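Local coordinates for acetyltransferase, GNAT family (Streptococcus pneumoniae, PDB 2ATR), which is of unknown function but, as a member of the GNAT family, probably transfers an acetyl group from acetyl-coenzyme A to an amine, at residues A[56-61]-A[68-73]; A[41-46]-A[89-94]; A[99-104]-A[118-123]; A[10-15]-A[33-38]. One frame throughout, in Å; residues are numbered along the deposited sequence.

Contact 1 of 4, residues A[56-61]-A[68-73]; sequences LIRLVG and FVQDLI
A beta hairpin in the middle of the GNAT sheet is formed by strands 52-61 and 66-74, and residues 56-61 and 68-73 are the antiparallel arms that pair in it. Leu56 with Ile73, Arg58 with Asp71 and Val60 with Phe68 are hydrogen-bonded pairs. Ile57 with Leu72 and Leu59 with Val69 are non-hydrogen-bonded pairs. The register slips by one residue at a classic beta bulge, where Gln70 and Asp71 both face Arg58. Arg58 O therefore accepts two backbone bonds, from Gln70 N at 2.8 Å and from Asp71 N at 3.2 Å.

The polar side chains meet on the face that carries Arg58 and Asp71. Arg58 NE donates to Asp71 OD2 at 2.7 Å in a salt bridge, with an angle of 159° at the hydrogen. The donor comes from above the carboxylate plane, and the two flat groups are turned 65° apart. Arg58 is bent at chi3 (77°), which folds the guanidinium over beside Asp71. Gln70 CG covers one guanidinium face, 3.4 Å from Arg58 NH2. A water bonds to Arg58 NH2, Gln70 NE2 and Asp71 OD1. Asp71 OD2 has a second partner in the hydroxyl of Tyr19.

The other face is apolar. Ile57 CB meets Leu72 CD1 at 3.8 Å, and Leu59 CD2 meets Val69 CG2 at 3.8 Å.

Helix 83-92 packs on Ile57 and Leu72, while helix 12-20 touches Leu56 and Ile73 on the face of Arg58 and Asp71. Strand 43-49 is hydrogen-bonded through its backbone to the other side of 52-61, and Gln102 of strand 100-102 bonds to Val69.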
loop_
_atom_site.group_PDB
_atom_site.type_symbol
_atom_site.label_atom_id
_atom_site.label_comp_id
_atom_site.label_asym_id
_atom_site.label_seq_id
_atom_site.Cartn_x
_atom_site.Cartn_y
_atom_site.Cartn_z
ATOM N N LEU A 56 -0.885 0.945 -7.456
ATOM C CA LEU A 56 -0.695 2.069 -6.560
ATOM C C LEU A 56 -0.147 1.545 -5.209
ATOM O O LEU A 56 -0.482 0.438 -4.793
ATOM C CB LEU A 56 -2.027 2.848 -6.369
ATOM C CG LEU A 56 -2.206 3.938 -5.299
ATOM C CD1 LEU A 56 -3.288 4.969 -5.709
ATOM C CD2 LEU A 56 -2.553 3.281 -3.910
ATOM N N ILE A 57 0.710 2.325 -4.578
ATOM C CA ILE A 57 1.052 2.112 -3.136
ATOM C C ILE A 57 0.861 3.444 -2.450
ATOM O O ILE A 57 1.138 4.486 -3.039
ATOM C CB ILE A 57 2.454 1.475 -2.876
ATOM C CG1 ILE A 57 2.684 1.153 -1.336
ATOM C CG2 ILE A 57 3.564 2.407 -3.437
ATOM C CD1 ILE A 57 3.972 0.264 -1.108
ATOM N N ARG A 58 0.308 3.419 -1.239
ATOM C CA ARG A 58 0.072 4.609 -0.472
ATOM C C ARG A 58 0.485 4.359 0.995
ATOM O O ARG A 58 -0.007 3.448 1.691
ATOM C CB ARG A 58 -1.408 5.009 -0.528
ATOM C CG ARG A 58 -1.739 6.308 0.089
ATOM C CD ARG A 58 -3.141 6.773 -0.304
ATOM N NE ARG A 58 -4.220 6.082 0.418
ATOM C CZ ARG A 58 -4.669 6.380 1.633
ATOM N NH1 ARG A 58 -4.079 7.295 2.418
ATOM N NH2 ARG A 58 -5.702 5.712 2.105
ATOM N N LEU A 59 1.419 5.175 1.452
ATOM C CA LEU A 59 1.909 5.081 2.838
ATOM C C LEU A 59 1.382 6.222 3.644
ATOM O O LEU A 59 1.224 7.315 3.121
ATOM C CB LEU A 59 3.432 5.115 2.857
ATOM C CG LEU A 59 4.270 4.173 2.008
ATOM C CD1 LEU A 59 5.712 4.381 2.407
ATOM C CD2 LEU A 59 3.879 2.750 2.189
ATOM N N VAL A 60 1.130 5.970 4.933
ATOM C CA VAL A 60 0.590 6.941 5.885
ATOM C C VAL A 60 1.339 6.850 7.227
ATOM O O VAL A 60 2.065 5.874 7.473
ATOM C CB VAL A 60 -0.947 6.744 6.159
ATOM C CG1 VAL A 60 -1.763 6.930 4.838
ATOM C CG2 VAL A 60 -1.233 5.404 6.834
ATOM N N GLY A 61 1.133 7.841 8.090
ATOM C CA GLY A 61 1.802 7.828 9.406
ATOM C C GLY A 61 2.552 9.111 9.606
ATOM O O GLY A 61 2.350 10.078 8.866
ATOM N N PHE A 68 2.902 3.293 7.812
ATOM C CA PHE A 68 1.960 2.163 7.592
ATOM C C PHE A 68 1.752 2.054 6.093
ATOM O O PHE A 68 1.560 3.092 5.434
ATOM C CB PHE A 68 0.627 2.383 8.323
ATOM C CG PHE A 68 0.783 2.535 9.831
ATOM C CD1 PHE A 68 0.713 1.416 10.665
ATOM C CD2 PHE A 68 1.095 3.783 10.396
ATOM C CE1 PHE A 68 0.853 1.537 12.053
ATOM C CE2 PHE A 68 1.280 3.901 11.762
ATOM C CZ PHE A 68 1.137 2.768 12.594
ATOM N N VAL A 69 1.806 0.829 5.578
ATOM C CA VAL A 69 1.537 0.564 4.155
ATOM C C VAL A 69 0.017 0.493 4.091
ATOM O O VAL A 69 -0.596 -0.511 4.490
ATOM C CB VAL A 69 2.167 -0.781 3.591
ATOM C CG1 VAL A 69 1.696 -0.990 2.102
ATOM C CG2 VAL A 69 3.703 -0.751 3.605
ATOM N N GLN A 70 -0.603 1.601 3.702
ATOM C CA GLN A 70 -2.063 1.713 3.787
ATOM C C GLN A 70 -2.782 1.061 2.587
ATOM O O GLN A 70 -3.678 0.219 2.775
ATOM C CB GLN A 70 -2.438 3.170 3.978
ATOM C CG GLN A 70 -3.949 3.483 3.967
ATOM C CD GLN A 70 -4.734 2.662 5.004
ATOM O OE1 GLN A 70 -4.199 2.264 6.029
ATOM N NE2 GLN A 70 -5.983 2.371 4.700
ATOM N N ASP A 71 -2.384 1.398 1.363
ATOM C CA ASP A 71 -2.963 0.752 0.149
ATOM C C ASP A 71 -1.833 0.167 -0.646
ATOM O O ASP A 71 -0.781 0.825 -0.830
ATOM C CB ASP A 71 -3.742 1.734 -0.778
ATOM C CG ASP A 71 -4.896 2.444 -0.089
ATOM O OD1 ASP A 71 -5.604 1.838 0.756
ATOM O OD2 ASP A 71 -5.121 3.625 -0.425
ATOM N N LEU A 72 -1.991 -1.074 -1.069
ATOM C CA LEU A 72 -1.147 -1.663 -2.091
ATOM C C LEU A 72 -2.047 -2.386 -3.104
ATOM O O LEU A 72 -2.682 -3.412 -2.775
ATOM C CB LEU A 72 -0.139 -2.646 -1.511
ATOM C CG LEU A 72 0.839 -3.320 -2.483
ATOM C CD1 LEU A 72 1.673 -2.259 -3.240
ATOM C CD2 LEU A 72 1.776 -4.308 -1.770
ATOM N N ILE A 73 -2.106 -1.857 -4.315
ATOM C CA ILE A 73 -3.054 -2.375 -5.309
ATOM C C ILE A 73 -2.311 -2.593 -6.596
ATOM O O ILE A 73 -1.588 -1.701 -7.039
ATOM C CB ILE A 73 -4.230 -1.393 -5.588
ATOM C CG1 ILE A 73 -5.029 -1.138 -4.318
ATOM C CG2 ILE A 73 -5.154 -1.951 -6.683
ATOM C CD1 ILE A 73 -6.001 -0.018 -4.422
HETATM O O HOH W 1 -7.491 3.346 2.074
#

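Contact 2 of 4, residues A[41-46]-A[89-94]; sequences SLVIYL and KEALGN
Tyr45 has CG anti to its carbonyl carbon (chi1 -73°), and this carries the phenol from strand 43-49 to helix 83-92. Glu90 has the same kind of first torsion (chi1 -59°). The helix backbone sets Glu90 CB over the ring, and the bend at chi2 (-58°) takes the carboxylate off beyond it.

The Tyr45 ring lies against the turn of helix that holds Glu90 and Ala91. Glu90 CB sits over one ring face as a CH-pi contact, 4.1 Å from the centroid. Its closest ring atom is Tyr45 CE1, at 3.7 Å. The backbone follows the same face: Glu90 C and Ala91 N lie above it, offset toward the rim. At the CD2-CE2 side of the ring, Tyr45 CE2 meets Ala91 CA at 3.6 Å, and Tyr45 CD2 meets Ala91 CB at 3.8 Å. The same methyl serves a second residue of the strand, since Ala91 CB is 4.0 Å from Val43 CG1. Val43 and Tyr45 are two apart in the strand, so both point to the helix, and Ile44 between them points away.

The side chain of Asn94, just beyond, approaches the hydroxyl end of Tyr45 from the opposite direction. The small Ala91 probably helps the helix come close, with its CA 6.6 Å from Tyr45 CA. Ile57 of the next strand also reaches Ala91, and Lys6 of strand 2-7 touches both Val43 and Tyr45. This is helix-on-sheet packing of the mixed alpha-beta GNAT fold, with helix 83-92 packed on one face of the sheet.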
loop_
_atom_site.group_PDB
_atom_site.type_symbol
_atom_site.label_atom_id
_atom_site.label_comp_id
_atom_site.label_asym_id
_atom_site.label_seq_id
_atom_site.Cartn_x
_atom_site.Cartn_y
_atom_site.Cartn_z
ATOM N N SER A 41 -1.321 11.840 2.823
ATOM C CA SER A 41 -0.507 10.655 2.888
ATOM C C SER A 41 0.941 11.106 2.895
ATOM O O SER A 41 1.225 12.249 2.584
ATOM C CB SER A 41 -0.768 9.762 1.681
ATOM O OG SER A 41 -2.157 9.447 1.637
ATOM N N LEU A 42 1.834 10.195 3.252
ATOM C CA LEU A 42 3.268 10.471 3.281
ATOM C C LEU A 42 3.815 10.420 1.848
ATOM O O LEU A 42 4.607 11.279 1.441
ATOM C CB LEU A 42 3.997 9.431 4.138
ATOM C CG LEU A 42 3.900 9.520 5.661
ATOM C CD1 LEU A 42 4.410 8.204 6.234
ATOM C CD2 LEU A 42 4.744 10.713 6.205
ATOM N N VAL A 43 3.383 9.413 1.107
ATOM C CA VAL A 43 3.911 9.135 -0.211
ATOM C C VAL A 43 2.936 8.289 -1.016
ATOM O O VAL A 43 2.249 7.439 -0.467
ATOM C CB VAL A 43 5.298 8.459 -0.141
ATOM C CG1 VAL A 43 5.199 6.962 -0.165
ATOM C CG2 VAL A 43 6.189 8.958 -1.228
ATOM N N ILE A 44 2.890 8.538 -2.320
ATOM C CA ILE A 44 2.213 7.662 -3.272
ATOM C C ILE A 44 3.079 7.381 -4.486
ATOM O O ILE A 44 3.619 8.293 -5.074
ATOM C CB ILE A 44 0.872 8.261 -3.707
ATOM C CG1 ILE A 44 -0.061 8.424 -2.517
ATOM C CG2 ILE A 44 0.232 7.418 -4.780
ATOM C CD1 ILE A 44 -1.125 9.433 -2.733
ATOM N N TYR A 45 3.200 6.113 -4.846
ATOM C CA TYR A 45 3.783 5.714 -6.122
ATOM C C TYR A 45 2.732 5.026 -6.993
ATOM O O TYR A 45 1.892 4.305 -6.482
ATOM C CB TYR A 45 4.981 4.779 -5.907
ATOM C CG TYR A 45 6.231 5.453 -5.367
ATOM C CD1 TYR A 45 7.342 5.632 -6.164
ATOM C CD2 TYR A 45 6.292 5.905 -4.066
ATOM C CE1 TYR A 45 8.456 6.240 -5.687
ATOM C CE2 TYR A 45 7.397 6.513 -3.581
ATOM C CZ TYR A 45 8.485 6.684 -4.392
ATOM O OH TYR A 45 9.604 7.288 -3.899
ATOM N N LEU A 46 2.790 5.254 -8.303
ATOM C CA LEU A 46 1.945 4.511 -9.245
ATOM C C LEU A 46 2.780 3.577 -10.087
ATOM O O LEU A 46 3.968 3.858 -10.329
ATOM C CB LEU A 46 1.165 5.443 -10.173
ATOM C CG LEU A 46 0.326 6.479 -9.450
ATOM C CD1 LEU A 46 -0.386 7.329 -10.498
ATOM C CD2 LEU A 46 -0.691 5.762 -8.511
ATOM N N LYS A 89 9.402 -1.563 -2.732
ATOM C CA LYS A 89 10.828 -1.156 -2.643
ATOM C C LYS A 89 11.043 0.326 -2.865
ATOM O O LYS A 89 11.764 0.960 -2.071
ATOM C CB LYS A 89 11.720 -2.031 -3.538
ATOM C CG LYS A 89 11.752 -3.504 -3.097
ATOM C CD LYS A 89 12.454 -4.417 -4.146
ATOM C CE LYS A 89 12.372 -5.865 -3.777
ATOM N NZ LYS A 89 12.801 -6.146 -2.353
ATOM N N GLU A 90 10.371 0.916 -3.856
ATOM C CA GLU A 90 10.452 2.395 -4.041
ATOM C C GLU A 90 9.822 3.241 -2.937
ATOM O O GLU A 90 10.425 4.239 -2.485
ATOM C CB GLU A 90 9.887 2.865 -5.378
ATOM C CG GLU A 90 10.579 2.248 -6.605
ATOM C CD GLU A 90 12.090 2.528 -6.647
ATOM O OE1 GLU A 90 12.510 3.645 -6.267
ATOM O OE2 GLU A 90 12.859 1.615 -7.042
ATOM N N ALA A 91 8.602 2.885 -2.518
ATOM C CA ALA A 91 7.952 3.683 -1.465
ATOM C C ALA A 91 8.707 3.563 -0.144
ATOM O O ALA A 91 9.017 4.576 0.463
ATOM C CB ALA A 91 6.478 3.311 -1.299
ATOM N N LEU A 92 9.047 2.345 0.275
ATOM C CA LEU A 92 9.679 2.149 1.595
ATOM C C LEU A 92 11.131 2.655 1.635
ATOM O O LEU A 92 11.664 2.884 2.716
ATOM C CB LEU A 92 9.628 0.683 2.023
ATOM C CG LEU A 92 8.228 0.132 2.336
ATOM C CD1 LEU A 92 8.363 -1.315 2.615
ATOM C CD2 LEU A 92 7.611 0.933 3.500
ATOM N N GLY A 93 11.750 2.807 0.453
ATOM C CA GLY A 93 13.086 3.381 0.309
ATOM C C GLY A 93 13.208 4.776 0.901
ATOM O O GLY A 93 14.301 5.211 1.346
ATOM N N ASN A 94 12.084 5.482 0.934
ATOM C CA ASN A 94 12.021 6.779 1.575
ATOM C C ASN A 94 11.996 6.713 3.091
ATOM O O ASN A 94 12.136 7.736 3.751
ATOM C CB ASN A 94 10.806 7.543 1.087
ATOM C CG ASN A 94 10.796 7.686 -0.404
ATOM O OD1 ASN A 94 10.105 6.939 -1.117
ATOM N ND2 ASN A 94 11.606 8.604 -0.899
#

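Contact 3 of 4, residues A[99-104]-A[118-123]; sequences YQVQLA and MGFEIL
Phe120, Leu103 and Gln102 have the most surface buried where the end of strand 100-102 meets the chain that follows helix 109-117. This is the C-terminal part of the GNAT domain. Gly119, with positive phi, closes that helix in a Schellman motif and brings the chain round to Phe120.

The Phe120 ring packs against Leu103 and Val101. Leu103 covers one face of it: CD2 is a CH-pi partner 3.8 Å from the ring centroid and 20° off the normal. Its closest ring atom is Phe120 CE1, at 3.6 Å. Leu103 reaches this place because its CG lies between the backbone N and the carbonyl carbon (chi1 61°), which lifts the branched end toward the ring. Gln102 CA lies at the ring edge, 4.2 Å from Phe120 CE1. Val101 adds a methyl near the end of the ring, CG1 to Phe120 CZ at 3.9 Å.

The ring also has neighbours outside these residues. Met88 and Leu92 of helix 83-92 touch it, as does Tyr115 of helix 109-117. Leu103 in turn rests on Tyr115 and on Val69.

Gln102 leaves the backbone away from the loop, but its extended chain is long enough to bring the amide end alongside Leu123. It crosses Leu123 at about a right angle, and Gln102 OE1 lies 4.0 Å from both Leu123 CD1 and Leu123 CD2.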
loop_
_atom_site.group_PDB
_atom_site.type_symbol
_atom_site.label_atom_id
_atom_site.label_comp_id
_atom_site.label_asym_id
_atom_site.label_seq_id
_atom_site.Cartn_x
_atom_site.Cartn_y
_atom_site.Cartn_z
ATOM N N TYR A 99 11.190 4.344 12.602
ATOM C CA TYR A 99 11.280 3.423 13.744
ATOM C C TYR A 99 10.516 2.086 13.576
ATOM O O TYR A 99 11.108 0.992 13.680
ATOM C CB TYR A 99 11.038 4.139 15.122
ATOM C CG TYR A 99 11.228 3.162 16.277
ATOM C CD1 TYR A 99 12.499 2.695 16.628
ATOM C CD2 TYR A 99 10.129 2.652 16.961
ATOM C CE1 TYR A 99 12.667 1.748 17.657
ATOM C CE2 TYR A 99 10.292 1.686 17.981
ATOM C CZ TYR A 99 11.559 1.254 18.303
ATOM O OH TYR A 99 11.710 0.328 19.312
ATOM N N GLN A 100 9.228 2.155 13.258
ATOM C CA GLN A 100 8.440 0.945 12.985
ATOM C C GLN A 100 7.702 1.112 11.694
ATOM O O GLN A 100 7.128 2.187 11.423
ATOM C CB GLN A 100 7.419 0.661 14.089
ATOM C CG GLN A 100 8.081 0.287 15.380
ATOM C CD GLN A 100 7.079 -0.013 16.443
ATOM O OE1 GLN A 100 6.242 0.832 16.806
ATOM N NE2 GLN A 100 7.138 -1.223 16.951
ATOM N N VAL A 101 7.725 0.060 10.875
ATOM C CA VAL A 101 6.925 0.089 9.662
ATOM C C VAL A 101 6.006 -1.135 9.706
ATOM O O VAL A 101 6.481 -2.253 9.929
ATOM C CB VAL A 101 7.804 0.099 8.413
ATOM C CG1 VAL A 101 6.928 0.069 7.187
ATOM C CG2 VAL A 101 8.721 1.381 8.403
ATOM N N GLN A 102 4.698 -0.908 9.524
ATOM C CA GLN A 102 3.715 -1.958 9.664
ATOM C C GLN A 102 2.675 -1.946 8.559
ATOM O O GLN A 102 2.625 -1.027 7.755
ATOM C CB GLN A 102 3.018 -1.868 11.033
ATOM C CG GLN A 102 3.959 -2.038 12.207
ATOM C CD GLN A 102 3.221 -1.993 13.510
ATOM O OE1 GLN A 102 2.480 -2.892 13.835
ATOM N NE2 GLN A 102 3.393 -0.936 14.236
ATOM N N LEU A 103 1.829 -2.970 8.558
ATOM C CA LEU A 103 0.741 -3.123 7.574
ATOM C C LEU A 103 -0.196 -4.164 8.201
ATOM O O LEU A 103 0.176 -4.883 9.183
ATOM C CB LEU A 103 1.246 -3.555 6.184
ATOM C CG LEU A 103 1.992 -4.886 5.944
ATOM C CD1 LEU A 103 1.031 -6.072 5.641
ATOM C CD2 LEU A 103 2.901 -4.706 4.764
ATOM N N ALA A 104 -1.398 -4.252 7.638
ATOM C CA ALA A 104 -2.382 -5.268 8.108
ATOM C C ALA A 104 -2.902 -5.909 6.807
ATOM O O ALA A 104 -3.164 -5.208 5.818
ATOM C CB ALA A 104 -3.544 -4.603 8.911
HETATM N N MSE A 118 8.985 -9.587 1.257
HETATM C CA MSE A 118 9.368 -8.183 1.336
HETATM C C MSE A 118 10.072 -7.890 2.663
HETATM O O MSE A 118 10.480 -6.789 2.870
HETATM C CB MSE A 118 8.164 -7.237 1.149
HETATM C CG MSE A 118 7.589 -7.111 -0.267
HETATM SE SE MSE A 118 8.788 -6.702 -1.604
HETATM C CE MSE A 118 8.955 -8.232 -2.281
ATOM N N GLY A 119 10.236 -8.882 3.550
ATOM C CA GLY A 119 10.967 -8.624 4.818
ATOM C C GLY A 119 10.056 -8.328 6.018
ATOM O O GLY A 119 10.528 -7.890 7.071
ATOM N N PHE A 120 8.748 -8.531 5.852
ATOM C CA PHE A 120 7.737 -8.333 6.914
ATOM C C PHE A 120 7.442 -9.674 7.583
ATOM O O PHE A 120 7.547 -10.713 6.913
ATOM C CB PHE A 120 6.424 -7.754 6.340
ATOM C CG PHE A 120 6.480 -6.272 6.046
ATOM C CD1 PHE A 120 5.817 -5.356 6.895
ATOM C CD2 PHE A 120 7.206 -5.772 4.918
ATOM C CE1 PHE A 120 5.862 -3.978 6.646
ATOM C CE2 PHE A 120 7.297 -4.389 4.678
ATOM C CZ PHE A 120 6.588 -3.480 5.528
ATOM N N GLU A 121 7.115 -9.638 8.875
ATOM C CA GLU A 121 6.757 -10.821 9.682
ATOM C C GLU A 121 5.433 -10.563 10.400
ATOM O O GLU A 121 5.128 -9.433 10.776
ATOM C CB GLU A 121 7.903 -11.163 10.710
ATOM C CG GLU A 121 7.706 -12.506 11.512
ATOM C CD GLU A 121 7.269 -13.685 10.651
ATOM O OE1 GLU A 121 7.775 -13.881 9.540
ATOM O OE2 GLU A 121 6.340 -14.386 11.068
ATOM N N ILE A 122 4.672 -11.596 10.635
ATOM C CA ILE A 122 3.359 -11.445 11.291
ATOM C C ILE A 122 3.560 -11.114 12.779
ATOM O O ILE A 122 4.533 -11.573 13.388
ATOM C CB ILE A 122 2.419 -12.645 11.064
ATOM C CG1 ILE A 122 2.935 -13.912 11.757
ATOM C CG2 ILE A 122 2.247 -12.921 9.505
ATOM C CD1 ILE A 122 1.992 -15.134 11.595
ATOM N N LEU A 123 2.664 -10.298 13.340
ATOM C CA LEU A 123 2.864 -9.801 14.710
ATOM C C LEU A 123 2.858 -10.890 15.769
ATOM O O LEU A 123 3.568 -10.746 16.752
ATOM C CB LEU A 123 1.881 -8.705 15.105
ATOM C CG LEU A 123 2.070 -7.303 14.513
ATOM C CD1 LEU A 123 0.853 -6.354 14.894
ATOM C CD2 LEU A 123 3.400 -6.684 14.799
#

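Contact 4 of 4, residues A[10-15]-A[33-38]; sequences VKLEDV and MLEQAL
Leu12 crosses both Leu34 and Glu35 of helix 33-38 at about a right angle. Leu12 CD1 is 3.9 Å from Leu34 CD2, and Leu12 CD2 is 3.9 Å from Glu35 CB. The branched end is thus divided between two successive residues. Leu12 has CG anti to the backbone N (chi1 173°), which extends the side chain across to that helix.

One turn after Leu34, Leu38 lays its CD1 against the base of Leu12, 3.8 Å from Leu12 CA and 3.9 Å from Leu12 CB. The same methyl is 4.2 Å from Val15 CG2. Leu38 CB rests on the backbone at Val10 O, at 3.7 Å. On the sheet side, Val10 and Leu38 both reach Ile44 of strand 43-49, while Leu34 and Leu38 touch Tyr19.

The contact joins the start of helix 12-20 to helix 33-38. Both helices lie between strands 2-7 and 43-49 in the chain and cover the Arg58 face of the sheet. Methyl groups make most of the contact. At its solvent side Glu35 OE2 stays 4.5 Å from Glu13 OE2. Those like charges probably repel somewhat, so the contact probably owes its stability mainly to the burial of Leu12 and Leu38.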
loop_
_atom_site.group_PDB
_atom_site.type_symbol
_atom_site.label_atom_id
_atom_site.label_comp_id
_atom_site.label_asym_id
_atom_site.label_seq_id
_atom_site.Cartn_x
_atom_site.Cartn_y
_atom_site.Cartn_z
ATOM N N VAL A 10 -2.170 13.335 -6.338
ATOM C CA VAL A 10 -2.954 12.256 -6.916
ATOM C C VAL A 10 -4.404 12.597 -6.697
ATOM O O VAL A 10 -4.858 12.730 -5.547
ATOM C CB VAL A 10 -2.653 10.865 -6.318
ATOM C CG1 VAL A 10 -3.415 9.742 -7.097
ATOM C CG2 VAL A 10 -1.201 10.592 -6.349
ATOM N N LYS A 11 -5.101 12.760 -7.819
ATOM C CA LYS A 11 -6.544 12.998 -7.856
ATOM C C LYS A 11 -7.247 11.649 -7.960
ATOM O O LYS A 11 -6.773 10.751 -8.639
ATOM C CB LYS A 11 -6.915 13.903 -9.053
ATOM C CG LYS A 11 -6.700 15.430 -8.818
ATOM C CD LYS A 11 -7.128 16.284 -10.061
ATOM C CE LYS A 11 -6.341 15.891 -11.333
ATOM N NZ LYS A 11 -7.075 16.136 -12.620
ATOM N N LEU A 12 -8.376 11.515 -7.268
ATOM C CA LEU A 12 -9.083 10.242 -7.182
ATOM C C LEU A 12 -9.523 9.672 -8.553
ATOM O O LEU A 12 -9.373 8.465 -8.811
ATOM C CB LEU A 12 -10.250 10.378 -6.198
ATOM C CG LEU A 12 -11.295 9.272 -6.003
ATOM C CD1 LEU A 12 -10.687 7.912 -5.731
ATOM C CD2 LEU A 12 -12.179 9.678 -4.851
ATOM N N GLU A 13 -10.006 10.541 -9.443
ATOM C CA GLU A 13 -10.400 10.130 -10.819
ATOM C C GLU A 13 -9.366 9.275 -11.506
ATOM O O GLU A 13 -9.722 8.279 -12.172
ATOM C CB GLU A 13 -10.669 11.332 -11.723
ATOM C CG GLU A 13 -11.551 12.407 -11.096
ATOM C CD GLU A 13 -10.725 13.534 -10.516
ATOM O OE1 GLU A 13 -9.792 14.007 -11.225
ATOM O OE2 GLU A 13 -11.003 13.944 -9.361
ATOM N N ASP A 14 -8.089 9.635 -11.334
ATOM C CA ASP A 14 -7.001 8.908 -12.012
ATOM C C ASP A 14 -6.724 7.535 -11.382
ATOM O O ASP A 14 -6.100 6.671 -12.008
ATOM C CB ASP A 14 -5.716 9.758 -12.082
ATOM C CG ASP A 14 -5.975 11.202 -12.638
ATOM O OD1 ASP A 14 -6.786 11.359 -13.598
ATOM O OD2 ASP A 14 -5.387 12.181 -12.089
ATOM N N VAL A 15 -7.182 7.316 -10.150
ATOM C CA VAL A 15 -6.903 6.028 -9.487
ATOM C C VAL A 15 -8.138 5.233 -9.051
ATOM O O VAL A 15 -8.005 4.111 -8.572
ATOM C CB VAL A 15 -5.986 6.193 -8.279
ATOM C CG1 VAL A 15 -4.582 6.659 -8.762
ATOM C CG2 VAL A 15 -6.621 7.166 -7.271
HETATM N N MSE A 33 -13.966 9.458 2.261
HETATM C CA MSE A 33 -12.699 9.643 2.961
HETATM C C MSE A 33 -11.479 9.634 2.021
HETATM O O MSE A 33 -10.513 10.359 2.248
HETATM C CB MSE A 33 -12.619 8.512 3.994
HETATM C CG MSE A 33 -13.726 8.644 5.090
HETATM SE SE MSE A 33 -13.634 10.228 6.024
HETATM C CE MSE A 33 -14.864 11.223 5.169
ATOM N N LEU A 34 -11.542 8.812 0.975
ATOM C CA LEU A 34 -10.391 8.528 0.126
ATOM C C LEU A 34 -9.874 9.763 -0.630
ATOM O O LEU A 34 -8.661 10.033 -0.640
ATOM C CB LEU A 34 -10.685 7.342 -0.807
ATOM C CG LEU A 34 -9.639 6.903 -1.820
ATOM C CD1 LEU A 34 -8.287 6.611 -1.143
ATOM C CD2 LEU A 34 -10.188 5.674 -2.546
ATOM N N GLU A 35 -10.793 10.546 -1.192
ATOM C CA GLU A 35 -10.436 11.835 -1.808
ATOM C C GLU A 35 -9.620 12.707 -0.851
ATOM O O GLU A 35 -8.541 13.184 -1.177
ATOM C CB GLU A 35 -11.713 12.569 -2.226
ATOM C CG GLU A 35 -11.538 13.456 -3.421
ATOM C CD GLU A 35 -12.891 13.850 -4.027
ATOM O OE1 GLU A 35 -13.845 14.116 -3.242
ATOM O OE2 GLU A 35 -12.987 13.875 -5.280
ATOM N N GLN A 36 -10.125 12.857 0.366
ATOM C CA GLN A 36 -9.413 13.554 1.415
ATOM C C GLN A 36 -8.107 12.854 1.814
ATOM O O GLN A 36 -7.094 13.516 1.970
ATOM C CB GLN A 36 -10.330 13.772 2.636
ATOM C CG GLN A 36 -11.579 14.638 2.365
ATOM C CD GLN A 36 -11.209 16.051 1.968
ATOM O OE1 GLN A 36 -11.229 16.397 0.790
ATOM N NE2 GLN A 36 -10.858 16.881 2.951
ATOM N N ALA A 37 -8.131 11.520 1.964
ATOM C CA ALA A 37 -6.923 10.750 2.353
ATOM C C ALA A 37 -5.715 10.990 1.433
ATOM O O ALA A 37 -4.587 11.164 1.908
ATOM C CB ALA A 37 -7.224 9.257 2.426
ATOM N N LEU A 38 -5.968 10.961 0.118
ATOM C CA LEU A 38 -4.949 11.108 -0.908
ATOM C C LEU A 38 -4.095 12.364 -0.745
ATOM O O LEU A 38 -2.942 12.380 -1.172
ATOM C CB LEU A 38 -5.577 11.045 -2.315
ATOM C CG LEU A 38 -6.155 9.711 -2.759
ATOM C CD1 LEU A 38 -6.991 9.886 -4.049
ATOM C CD2 LEU A 38 -5.029 8.703 -2.997
#

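Along the chain, contact 4 closes first. Contact 2 then opens and spans contact 1, and contact 3 follows. Contacts 1, 2 and 3 share one mixed sheet: contact 1 is its central hairpin, contact 2 sets helix 83-92 on it, and contact 3 lies at an outermost strand, 100-102. Contacts 1 and 2 have centres 8 Å apart and touch through neighbouring strands. Contact 4 belongs to the helices 12-20 and 33-38, its centre 13 Å from that of contact 1. Contacts 3 and 4 lie on opposite sides of the chain's centre, 25 Å apart between centres. Together they give a sheet with helices on both faces, as in other GNAT proteins.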